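Local atomic coordinates of nitrosopumilus output domain-containing protein (Pyrococcus horikoshii, PDB entry 2P9X), a protein that is of unknown function but binds zinc ions and carries a Nitrosopumilus output domain 5. Residues 23-35 against 47-59. Residues are numbered along the deposited sequence; the frame is centred on the assembly and turned at random.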
loop_
_atom_site.group_PDB
_atom_site.type_symbol
_atom_site.label_atom_id
_atom_site.label_comp_id
_atom_site.label_asym_id
_atom_site.label_seq_id
_atom_site.Cartn_x
_atom_site.Cartn_y
_atom_site.Cartn_z
ATOM N N LEU A 23 -13.644 -0.506 -0.401
ATOM C CA LEU A 23 -12.741 -1.152 -1.352
ATOM C C LEU A 23 -13.318 -1.263 -2.758
ATOM O O LEU A 23 -12.609 -1.031 -3.737
ATOM C CB LEU A 23 -12.305 -2.531 -0.842
ATOM C CG LEU A 23 -11.247 -3.240 -1.697
ATOM C CD1 LEU A 23 -10.057 -2.305 -1.950
ATOM C CD2 LEU A 23 -10.793 -4.519 -0.975
ATOM N N GLU A 24 -14.593 -1.612 -2.878
ATOM C CA GLU A 24 -15.179 -1.724 -4.212
ATOM C C GLU A 24 -15.042 -0.400 -4.961
ATOM O O GLU A 24 -14.594 -0.367 -6.109
ATOM C CB GLU A 24 -16.657 -2.115 -4.128
ATOM C CG GLU A 24 -17.284 -2.429 -5.487
ATOM C CD GLU A 24 -18.772 -2.705 -5.385
ATOM O OE1 GLU A 24 -19.317 -2.629 -4.269
ATOM O OE2 GLU A 24 -19.395 -2.997 -6.424
ATOM N N ALA A 25 -15.411 0.697 -4.304
ATOM C CA ALA A 25 -15.322 2.007 -4.945
ATOM C C ALA A 25 -13.887 2.388 -5.273
ATOM O O ALA A 25 -13.610 2.956 -6.331
ATOM C CB ALA A 25 -15.934 3.064 -4.047
ATOM N N VAL A 26 -12.969 2.087 -4.362
ATOM C CA VAL A 26 -11.569 2.427 -4.579
ATOM C C VAL A 26 -10.963 1.638 -5.733
ATOM O O VAL A 26 -10.340 2.214 -6.631
ATOM C CB VAL A 26 -10.760 2.208 -3.281
ATOM C CG1 VAL A 26 -9.265 2.316 -3.551
ATOM C CG2 VAL A 26 -11.183 3.256 -2.252
ATOM N N LEU A 27 -11.137 0.322 -5.729
ATOM C CA LEU A 27 -10.570 -0.467 -6.818
ATOM C C LEU A 27 -11.232 -0.106 -8.145
ATOM O O LEU A 27 -10.562 -0.002 -9.167
ATOM C CB LEU A 27 -10.726 -1.968 -6.540
ATOM C CG LEU A 27 -10.178 -2.917 -7.617
ATOM C CD1 LEU A 27 -8.726 -2.598 -7.948
ATOM C CD2 LEU A 27 -10.304 -4.353 -7.102
ATOM N N GLU A 28 -12.544 0.097 -8.139
ATOM C CA GLU A 28 -13.223 0.440 -9.383
ATOM C C GLU A 28 -12.778 1.795 -9.924
ATOM O O GLU A 28 -12.664 1.977 -11.130
ATOM C CB GLU A 28 -14.736 0.387 -9.192
ATOM C CG GLU A 28 -15.259 -1.018 -9.438
ATOM C CD GLU A 28 -16.596 -1.289 -8.807
ATOM O OE1 GLU A 28 -17.175 -0.365 -8.195
ATOM O OE2 GLU A 28 -17.060 -2.448 -8.905
ATOM N N ALA A 29 -12.508 2.745 -9.038
ATOM C CA ALA A 29 -12.040 4.048 -9.503
ATOM C C ALA A 29 -10.685 3.872 -10.181
ATOM O O ALA A 29 -10.403 4.488 -11.208
ATOM C CB ALA A 29 -11.911 5.010 -8.332
ATOM N N HIS A 30 -9.840 3.038 -9.584
ATOM C CA HIS A 30 -8.514 2.761 -10.122
ATOM C C HIS A 30 -8.588 2.076 -11.485
ATOM O O HIS A 30 -7.909 2.479 -12.423
ATOM C CB HIS A 30 -7.744 1.879 -9.144
ATOM C CG HIS A 30 -6.401 1.452 -9.643
ATOM N ND1 HIS A 30 -5.354 2.332 -9.816
ATOM C CD2 HIS A 30 -5.926 0.231 -9.982
ATOM C CE1 HIS A 30 -4.290 1.671 -10.235
ATOM N NE2 HIS A 30 -4.611 0.392 -10.344
ATOM N N LEU A 31 -9.416 1.045 -11.601
ATOM C CA LEU A 31 -9.531 0.332 -12.877
ATOM C C LEU A 31 -10.142 1.197 -13.965
ATOM O O LEU A 31 -9.777 1.087 -15.131
ATOM C CB LEU A 31 -10.369 -0.941 -12.710
ATOM C CG LEU A 31 -9.772 -2.001 -11.780
ATOM C CD1 LEU A 31 -10.790 -3.125 -11.611
ATOM C CD2 LEU A 31 -8.460 -2.537 -12.350
ATOM N N ARG A 32 -11.088 2.046 -13.582
ATOM C CA ARG A 32 -11.753 2.932 -14.532
ATOM C C ARG A 32 -10.770 3.955 -15.077
ATOM O O ARG A 32 -10.676 4.162 -16.289
ATOM C CB ARG A 32 -12.907 3.667 -13.845
ATOM C CG ARG A 32 -13.850 4.411 -14.782
ATOM C CD ARG A 32 -15.064 3.552 -15.127
ATOM N NE ARG A 32 -14.942 2.887 -16.419
ATOM C CZ ARG A 32 -15.642 1.817 -16.782
ATOM N NH1 ARG A 32 -16.517 1.271 -15.949
ATOM N NH2 ARG A 32 -15.480 1.304 -17.989
ATOM N N ALA A 33 -10.032 4.593 -14.176
ATOM C CA ALA A 33 -9.072 5.619 -14.566
ATOM C C ALA A 33 -7.844 5.115 -15.318
ATOM O O ALA A 33 -7.335 5.801 -16.210
ATOM C CB ALA A 33 -8.633 6.407 -13.326
ATOM N N THR A 34 -7.370 3.918 -14.991
ATOM C CA THR A 34 -6.170 3.402 -15.635
ATOM C C THR A 34 -6.374 2.462 -16.814
ATOM O O THR A 34 -5.504 2.369 -17.683
ATOM C CB THR A 34 -5.247 2.703 -14.610
ATOM O OG1 THR A 34 -5.874 1.506 -14.129
ATOM C CG2 THR A 34 -4.971 3.634 -13.429
ATOM N N LEU A 35 -7.511 1.774 -16.861
ATOM C CA LEU A 35 -7.766 0.830 -17.950
ATOM C C LEU A 35 -9.172 0.911 -18.528
ATOM O O LEU A 35 -9.541 0.097 -19.380
ATOM C CB LEU A 35 -7.520 -0.598 -17.459
ATOM C CG LEU A 35 -6.118 -0.962 -16.969
ATOM C CD1 LEU A 35 -6.182 -2.268 -16.198
ATOM C CD2 LEU A 35 -5.155 -1.064 -18.148
ATOM N N GLN A 47 -4.356 -11.586 -15.884
ATOM C CA GLN A 47 -3.007 -11.064 -15.715
ATOM C C GLN A 47 -3.025 -9.535 -15.618
ATOM O O GLN A 47 -2.336 -8.953 -14.778
ATOM C CB GLN A 47 -2.104 -11.506 -16.876
ATOM C CG GLN A 47 -0.718 -10.870 -16.838
ATOM C CD GLN A 47 0.226 -11.420 -17.897
ATOM O OE1 GLN A 47 1.296 -10.858 -18.136
ATOM N NE2 GLN A 47 -0.157 -12.527 -18.525
ATOM N N LYS A 48 -3.818 -8.888 -16.467
ATOM C CA LYS A 48 -3.908 -7.430 -16.455
ATOM C C LYS A 48 -4.571 -6.952 -15.162
ATOM O O LYS A 48 -4.187 -5.929 -14.597
ATOM C CB LYS A 48 -4.701 -6.936 -17.667
ATOM C CG LYS A 48 -4.711 -5.423 -17.827
ATOM C CD LYS A 48 -5.277 -4.999 -19.174
ATOM C CE LYS A 48 -4.418 -5.513 -20.321
ATOM N NZ LYS A 48 -3.009 -5.038 -20.223
ATOM N N PHE A 49 -5.566 -7.701 -14.696
ATOM C CA PHE A 49 -6.262 -7.347 -13.465
ATOM C C PHE A 49 -5.269 -7.424 -12.302
ATOM O O PHE A 49 -5.205 -6.520 -11.462
ATOM C CB PHE A 49 -7.447 -8.303 -13.238
ATOM C CG PHE A 49 -8.152 -8.109 -11.920
ATOM C CD1 PHE A 49 -9.176 -7.174 -11.798
ATOM C CD2 PHE A 49 -7.789 -8.852 -10.802
ATOM C CE1 PHE A 49 -9.827 -6.980 -10.579
ATOM C CE2 PHE A 49 -8.437 -8.669 -9.573
ATOM C CZ PHE A 49 -9.456 -7.731 -9.465
ATOM N N LYS A 50 -4.484 -8.499 -12.258
ATOM C CA LYS A 50 -3.501 -8.660 -11.196
ATOM C C LYS A 50 -2.492 -7.519 -11.236
ATOM O O LYS A 50 -2.141 -6.951 -10.201
ATOM C CB LYS A 50 -2.783 -10.005 -11.338
ATOM C CG LYS A 50 -3.578 -11.159 -10.749
ATOM C CD LYS A 50 -2.897 -12.504 -10.985
ATOM C CE LYS A 50 -1.391 -12.417 -10.826
ATOM N NZ LYS A 50 -0.817 -13.671 -10.256
ATOM N N GLU A 51 -2.037 -7.183 -12.438
ATOM C CA GLU A 51 -1.078 -6.100 -12.619
ATOM C C GLU A 51 -1.671 -4.790 -12.101
ATOM O O GLU A 51 -0.991 -4.024 -11.421
ATOM C CB GLU A 51 -0.725 -5.949 -14.105
ATOM C CG GLU A 51 0.178 -4.760 -14.413
ATOM C CD GLU A 51 0.366 -4.526 -15.908
ATOM O OE1 GLU A 51 -0.200 -5.295 -16.716
ATOM O OE2 GLU A 51 1.079 -3.565 -16.272
ATOM N N ALA A 52 -2.941 -4.546 -12.419
ATOM C CA ALA A 52 -3.617 -3.321 -11.993
ATOM C C ALA A 52 -3.734 -3.207 -10.480
ATOM O O ALA A 52 -3.519 -2.140 -9.920
ATOM C CB ALA A 52 -5.009 -3.232 -12.626
ATOM N N VAL A 53 -4.097 -4.297 -9.810
ATOM C CA VAL A 53 -4.213 -4.257 -8.360
ATOM C C VAL A 53 -2.832 -4.032 -7.741
ATOM O O VAL A 53 -2.699 -3.338 -6.731
ATOM C CB VAL A 53 -4.817 -5.570 -7.809
ATOM C CG1 VAL A 53 -4.937 -5.499 -6.294
ATOM C CG2 VAL A 53 -6.172 -5.814 -8.453
ATOM N N SER A 54 -1.803 -4.621 -8.344
ATOM C CA SER A 54 -0.446 -4.455 -7.839
ATOM C C SER A 54 -0.040 -2.985 -7.956
ATOM O O SER A 54 0.659 -2.461 -7.096
ATOM C CB SER A 54 0.538 -5.327 -8.626
ATOM O OG SER A 54 1.834 -5.264 -8.044
ATOM N N LYS A 55 -0.489 -2.317 -9.014
ATOM C CA LYS A 55 -0.153 -0.902 -9.181
ATOM C C LYS A 55 -0.872 -0.034 -8.152
ATOM O O LYS A 55 -0.397 1.038 -7.790
ATOM C CB LYS A 55 -0.487 -0.434 -10.596
ATOM C CG LYS A 55 0.613 -0.760 -11.591
ATOM C CD LYS A 55 0.163 -0.593 -13.024
ATOM C CE LYS A 55 1.291 -0.962 -13.977
ATOM N NZ LYS A 55 0.855 -0.903 -15.399
ATOM N N LEU A 56 -2.008 -0.510 -7.659
ATOM C CA LEU A 56 -2.762 0.242 -6.670
ATOM C C LEU A 56 -2.193 0.150 -5.255
ATOM O O LEU A 56 -1.948 1.170 -4.608
ATOM C CB LEU A 56 -4.220 -0.238 -6.662
ATOM C CG LEU A 56 -5.165 0.381 -5.630
ATOM C CD1 LEU A 56 -5.229 1.894 -5.794
ATOM C CD2 LEU A 56 -6.552 -0.229 -5.809
ATOM N N PHE A 57 -1.959 -1.074 -4.789
ATOM C CA PHE A 57 -1.480 -1.298 -3.427
ATOM C C PHE A 57 -0.145 -2.017 -3.282
ATOM O O PHE A 57 0.328 -2.194 -2.166
ATOM C CB PHE A 57 -2.515 -2.111 -2.649
ATOM C CG PHE A 57 -3.844 -1.428 -2.481
ATOM C CD1 PHE A 57 -3.936 -0.204 -1.834
ATOM C CD2 PHE A 57 -5.015 -2.055 -2.908
ATOM C CE1 PHE A 57 -5.180 0.390 -1.603
ATOM C CE2 PHE A 57 -6.265 -1.470 -2.681
ATOM C CZ PHE A 57 -6.343 -0.248 -2.027
ATOM N N GLY A 58 0.444 -2.448 -4.389
ATOM C CA GLY A 58 1.699 -3.170 -4.300
ATOM C C GLY A 58 1.455 -4.651 -4.511
ATOM O O GLY A 58 0.312 -5.102 -4.464
ATOM N N GLU A 59 2.525 -5.414 -4.722
ATOM C CA GLU A 59 2.398 -6.843 -4.984
ATOM C C GLU A 59 1.980 -7.698 -3.792
ATOM O O GLU A 59 1.315 -8.723 -3.962
ATOM C CB GLU A 59 3.704 -7.379 -5.568
ATOM C CG GLU A 59 3.608 -8.810 -6.048
ATOM C CD GLU A 59 4.898 -9.289 -6.673
ATOM O OE1 GLU A 59 5.352 -8.652 -7.648
ATOM O OE2 GLU A 59 5.454 -10.300 -6.190
#
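Ala52 O takes a hydrogen bond from His30 NE2 at 2.8 Å, the one polar link between two helices that pack across each other in this all-helical domain, 23-35 and 47-57, their N-to-C directions 111° apart. The bond is bent: the N-H...O angle is 134°, and the donor sits above the carbonyl plane. Ala52 O also receives a weak backbone bond from Leu56 N, so the histidine is its shorter partner. With CG anti to the backbone N (chi1 176°), His30 carries its ring toward the second helix, alongside Leu56, which runs the opposite way. Leu56 CB lies over one face, a CH-pi contact 3.8 Å from the ring centroid, while Thr34 OG1 stands over the opposite face and bonds back to His30 O. The far ring nitrogen, ND1, is hydrogen-bonded to Tyr60 OH of the second subunit, so the imidazole bridges two helices of one chain and a neighbour. Cutting His30 back to an alanine is likely to leave that Tyr60 OH without its imidazole partner and Ala52 O with just its weak bond from Leu56 N, and to open a gap beside Leu56. Helix 23-35 also carries Glu24 and Glu28 of a zinc site, neither of which touches helix 47-57.

Leucines pack along the rest of the crossing. Leu27 CD1 fits between Leu56 CD2, at 3.9 Å, and Val53 CG2; Leu31 splits its branches, CD1 going to the Phe49 ring and CD2 to Ala52 CB at 3.5 Å. Leu35 CD1 reaches the same methyl and the aliphatic part of Lys48. Toward the start of helix 23-35, Val26 CG1 meets Phe57 CZ, and Leu23 CD1 touches the edge of that ring at CE2, 4.0 Å away.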